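Cif-like 1 (Burkholderia cenocepacia, PDB 7JQY) probably hydrolyses epoxides, as a Cif-like member of the alpha/beta-hydrolase fold family that assembles into an octamer. Local coordinates at residues D157-A161 / S162-Q166; E263-M266 / A267-L270. The protein carries 1 engineered substitution. One frame throughout, in Å; residues are numbered along the deposited sequence.

Contact 1: D157-A161 / S162-Q166; sequences DEAKA and SADPQ
Asp164 turns its CB back over the last turn of helix 154-161, where it lies 3.3 Å from Ala159 O; Ala159 CB in turn is 4.1 Å from Asp164 OD2. The methyl thus meets the flank of the acidic side chain. These are the two residues joined by the longer bond of a Schellman motif, which commonly make an apolar contact; here one of them is an aspartate. The motif itself is documented by two backbone bonds: Asp164 N to Ala159 O at 3.1 Å, close to straight at both ends, and Ala163 N to Lys160 O at 3.2 Å, with the donor well above the carbonyl plane. Ala163, with phi at 51°, makes the reversal and points its methyl away from the helix. Asp164 has CG anti to its backbone N (chi1 -175°), which holds the carboxylate out beside the last turn, on the Ala159 flank. There OD1 accepts from Gln166 N at 2.9 Å, on its anti side and 34° out of the carboxylate plane, an Asx turn that leads into the 3-10 segment 165-166. Ser162 serves a third carbonyl, that of Glu158: its N reaches Glu158 O at 2.9 Å, and its OG, set beside the backbone N, is modelled at a doubtfully short distance from the same oxygen. Lys160 leaves this turn to form a salt bridge with Glu235, and Lys160 and Ala163 each pack on the other's counterpart in a second subunit. Three successive carbonyls thus receive donors from the turn, while the Gln166 amide gives OD1 a donor and probably steadies the carboxylate's rotation.

Contact 2: E263-M266 / A267-L270; sequences ELDM and AREL
Met266 and Leu270 meet one turn apart in the region of helix 262-268, the helix of a beta-alpha-beta unit that joins strands 250-255 and 274-279 in the alpha/beta-hydrolase sheet. The backbone evidence comes first. Ala267 N bonds to Glu263 O at 3.0 Å, an ordinary helical i to i+4 link, but Arg268 N has only weak bonds, divided between Leu264 O and Asp265 O. Glu269 N then takes Met266 O at 3.3 Å, from 62° out of the carbonyl plane, an i to i+3 link, as is Leu270 N to Ala267 O, so the bonding here shifts from i+4 to i+3. Apolar contacts tie the segment to its surroundings: Ala267 touches Ala252 of strand 250-255, Leu270 reaches Met145 of strand 140-146, and Met266 leans on Ile155 of helix 154-161. The buried Glu263 also lies against strand 250-255. The other charged side chains differ: Asp265 and Arg268 lie near each other, whereas Glu269 turns to helix 154-161. The Arg268 chain runs extended from CG to NE, bringing NH1 to 4.1 Å from Asp265 OD2; the carboxylate and guanidinium planes are 28° apart, and the pair is too far apart for a salt bridge. Glu269 CG lies 3.4 Å from Met266 O and 3.5 Å from Asp265 O, and the extended remainder carries OE2 to a hydrogen bond with the backbone N of Arg154. The methionine shows how the apolar pair is made. CG starts anti to the backbone N, and the chain then bends at chi2 (-88°) and again at chi3, setting SD 3.5 Å from Leu270 CD1.

Contact 1 closes helix 154-161, and contact 2 lies in helix 262-268 and the residues just after it; their centres are about 17 Å apart and their nearest atoms about 7 Å apart, so they do not touch directly. Helix 154-161 connects them: its early residues Arg154 and Ile155 meet the Glu269 and Met266 side of contact 2, and its last turn is the Schellman end of contact 1. Contact 1 is the outer one, its centre about 21 Å from the chain centre and touching a second subunit; contact 2, at about 17 Å, packs on the sheet. Neither includes the probable nucleophile elbow, which carries the engineered Ser123 and follows strand 117-122, a strand separated from 250-255 by 140-146.

Contact 1: D157-A161 / S162-Q166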
loop_
_atom_site.group_PDB
_atom_site.type_symbol
_atom_site.label_atom_id
_atom_site.label_comp_id
_atom_site.label_asym_id
_atom_site.label_seq_id
_atom_site.Cartn_x
_atom_site.Cartn_y
_atom_site.Cartn_z
ATOM N N ASP B 157 -23.653 6.840 33.831
ATOM C CA ASP B 157 -23.431 8.285 33.827
ATOM C C ASP B 157 -22.167 8.669 34.579
ATOM O O ASP B 157 -21.537 9.679 34.242
ATOM C CB ASP B 157 -24.646 9.014 34.405
ATOM C CG ASP B 157 -25.842 8.987 33.455
ATOM O OD1 ASP B 157 -26.948 8.608 33.893
ATOM O OD2 ASP B 157 -25.672 9.324 32.260
ATOM N N GLU B 158 -21.749 7.863 35.555
ATOM C CA GLU B 158 -20.547 8.214 36.301
ATOM C C GLU B 158 -19.282 7.883 35.521
ATOM O O GLU B 158 -18.290 8.615 35.626
ATOM C CB GLU B 158 -20.519 7.478 37.644
ATOM C CG GLU B 158 -21.572 7.929 38.652
ATOM C CD GLU B 158 -21.739 6.942 39.803
ATOM O OE1 GLU B 158 -22.575 7.199 40.696
ATOM O OE2 GLU B 158 -21.032 5.912 39.817
ATOM N N ALA B 159 -19.319 6.838 34.687
ATOM C CA ALA B 159 -18.200 6.576 33.789
ATOM C C ALA B 159 -18.015 7.721 32.808
ATOM O O ALA B 159 -16.883 8.094 32.476
ATOM C CB ALA B 159 -18.417 5.255 33.050
ATOM N N LYS B 160 -19.121 8.318 32.365
ATOM C CA LYS B 160 -19.050 9.430 31.427
ATOM C C LYS B 160 -18.504 10.682 32.102
ATOM O O LYS B 160 -17.636 11.370 31.550
ATOM C CB LYS B 160 -20.440 9.689 30.852
ATOM C CG LYS B 160 -20.488 10.557 29.608
ATOM C CD LYS B 160 -21.753 10.258 28.796
ATOM C CE LYS B 160 -22.859 11.256 29.107
ATOM N NZ LYS B 160 -23.825 11.451 27.986
ATOM N N ALA B 161 -18.969 10.972 33.318
ATOM C CA ALA B 161 -18.556 12.200 33.989
ATOM C C ALA B 161 -17.116 12.124 34.487
ATOM O O ALA B 161 -16.436 13.155 34.556
ATOM C CB ALA B 161 -19.520 12.507 35.135
ATOM N N SER B 162 -16.637 10.923 34.843
ATOM C CA SER B 162 -15.238 10.731 35.226
ATOM C C SER B 162 -14.269 10.882 34.064
ATOM O O SER B 162 -13.058 10.970 34.301
ATOM C CB SER B 162 -15.004 9.330 35.787
ATOM O OG SER B 162 -16.084 8.870 36.559
ATOM N N ALA B 163 -14.757 10.872 32.825
ATOM C CA ALA B 163 -13.898 10.612 31.672
ATOM C C ALA B 163 -13.100 9.333 31.926
ATOM O O ALA B 163 -11.870 9.297 31.824
ATOM C CB ALA B 163 -12.982 11.798 31.366
ATOM N N ASP B 164 -13.839 8.274 32.272
ATOM C CA ASP B 164 -13.266 6.975 32.596
ATOM C C ASP B 164 -12.378 6.500 31.439
ATOM O O ASP B 164 -12.840 6.441 30.296
ATOM C CB ASP B 164 -14.407 5.984 32.847
ATOM C CG ASP B 164 -13.934 4.607 33.309
ATOM O OD1 ASP B 164 -12.846 4.143 32.909
ATOM O OD2 ASP B 164 -14.691 3.960 34.066
ATOM N N PRO B 165 -11.114 6.140 31.714
ATOM C CA PRO B 165 -10.219 5.738 30.611
ATOM C C PRO B 165 -10.712 4.549 29.799
ATOM O O PRO B 165 -10.319 4.420 28.632
ATOM C CB PRO B 165 -8.899 5.411 31.333
ATOM C CG PRO B 165 -8.984 6.133 32.659
ATOM C CD PRO B 165 -10.442 6.104 33.024
ATOM N N GLN B 166 -11.586 3.706 30.346
ATOM C CA GLN B 166 -12.016 2.505 29.641
ATOM C C GLN B 166 -13.100 2.769 28.603
ATOM O O GLN B 166 -13.479 1.836 27.888
ATOM C CB GLN B 166 -12.535 1.468 30.641
ATOM C CG GLN B 166 -11.558 1.136 31.753
ATOM C CD GLN B 166 -10.517 0.122 31.328
ATOM O OE1 GLN B 166 -10.824 -1.053 31.142
ATOM N NE2 GLN B 166 -9.272 0.572 31.175
#

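Contact 2: E263-M266 / A267-L270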
loop_
_atom_site.group_PDB
_atom_site.type_symbol
_atom_site.label_atom_id
_atom_site.label_comp_id
_atom_site.label_asym_id
_atom_site.label_seq_id
_atom_site.Cartn_x
_atom_site.Cartn_y
_atom_site.Cartn_z
ATOM N N GLU B 263 -21.715 -4.113 38.047
ATOM C CA GLU B 263 -22.796 -4.685 37.250
ATOM C C GLU B 263 -23.985 -4.984 38.130
ATOM O O GLU B 263 -25.149 -4.863 37.709
ATOM C CB GLU B 263 -22.330 -5.969 36.563
ATOM C CG GLU B 263 -23.249 -6.443 35.445
ATOM C CD GLU B 263 -23.127 -5.582 34.206
ATOM O OE1 GLU B 263 -22.267 -4.670 34.215
ATOM O OE2 GLU B 263 -23.885 -5.818 33.228
ATOM N N LEU B 264 -23.683 -5.331 39.368
ATOM C CA LEU B 264 -24.670 -5.730 40.340
ATOM C C LEU B 264 -25.431 -4.498 40.833
ATOM O O LEU B 264 -26.661 -4.523 40.952
ATOM C CB LEU B 264 -23.879 -6.412 41.449
ATOM C CG LEU B 264 -23.614 -7.917 41.358
ATOM C CD1 LEU B 264 -22.490 -8.133 40.280
ATOM C CD2 LEU B 264 -23.158 -8.440 42.707
ATOM N N ASP B 265 -24.701 -3.397 41.080
ATOM C CA ASP B 265 -25.323 -2.108 41.388
ATOM C C ASP B 265 -26.129 -1.574 40.211
ATOM O O ASP B 265 -27.239 -1.057 40.386
ATOM C CB ASP B 265 -24.252 -1.090 41.776
ATOM C CG ASP B 265 -23.345 -1.596 42.878
ATOM O OD1 ASP B 265 -22.199 -1.107 42.986
ATOM O OD2 ASP B 265 -23.770 -2.505 43.624
ATOM N N MET B 266 -25.574 -1.677 38.999
ATOM C CA MET B 266 -26.259 -1.165 37.818
ATOM C C MET B 266 -27.591 -1.869 37.615
ATOM O O MET B 266 -28.597 -1.229 37.288
ATOM C CB MET B 266 -25.358 -1.340 36.595
ATOM C CG MET B 266 -25.935 -0.832 35.305
ATOM S SD MET B 266 -26.922 -2.046 34.420
ATOM C CE MET B 266 -25.922 -3.524 34.517
ATOM N N ALA B 267 -27.621 -3.185 37.826
ATOM C CA ALA B 267 -28.841 -3.948 37.596
ATOM C C ALA B 267 -29.923 -3.604 38.609
ATOM O O ALA B 267 -31.117 -3.695 38.292
ATOM C CB ALA B 267 -28.542 -5.445 37.641
ATOM N N ARG B 268 -29.534 -3.215 39.828
ATOM C CA ARG B 268 -30.527 -2.932 40.854
ATOM C C ARG B 268 -31.266 -1.632 40.601
ATOM O O ARG B 268 -32.337 -1.427 41.182
ATOM C CB ARG B 268 -29.871 -2.884 42.230
ATOM C CG ARG B 268 -29.481 -4.234 42.768
ATOM C CD ARG B 268 -29.076 -4.107 44.209
ATOM N NE ARG B 268 -28.724 -5.392 44.795
ATOM C CZ ARG B 268 -27.573 -5.625 45.413
ATOM N NH1 ARG B 268 -26.667 -4.655 45.519
ATOM N NH2 ARG B 268 -27.329 -6.827 45.922
ATOM N N GLU B 269 -30.748 -0.765 39.730
ATOM C CA GLU B 269 -31.533 0.384 39.300
ATOM C C GLU B 269 -32.570 0.019 38.249
ATOM O O GLU B 269 -33.470 0.829 37.993
ATOM C CB GLU B 269 -30.642 1.489 38.721
ATOM C CG GLU B 269 -29.220 1.524 39.223
ATOM C CD GLU B 269 -28.395 2.579 38.502
ATOM O OE1 GLU B 269 -27.159 2.403 38.385
ATOM O OE2 GLU B 269 -28.988 3.579 38.039
ATOM N N LEU B 270 -32.492 -1.185 37.671
ATOM C CA LEU B 270 -33.343 -1.561 36.548
ATOM C C LEU B 270 -34.406 -2.582 36.894
ATOM O O LEU B 270 -35.411 -2.666 36.185
ATOM C CB LEU B 270 -32.499 -2.163 35.413
ATOM C CG LEU B 270 -31.184 -1.518 34.989
ATOM C CD1 LEU B 270 -30.352 -2.506 34.213
ATOM C CD2 LEU B 270 -31.466 -0.335 34.133
#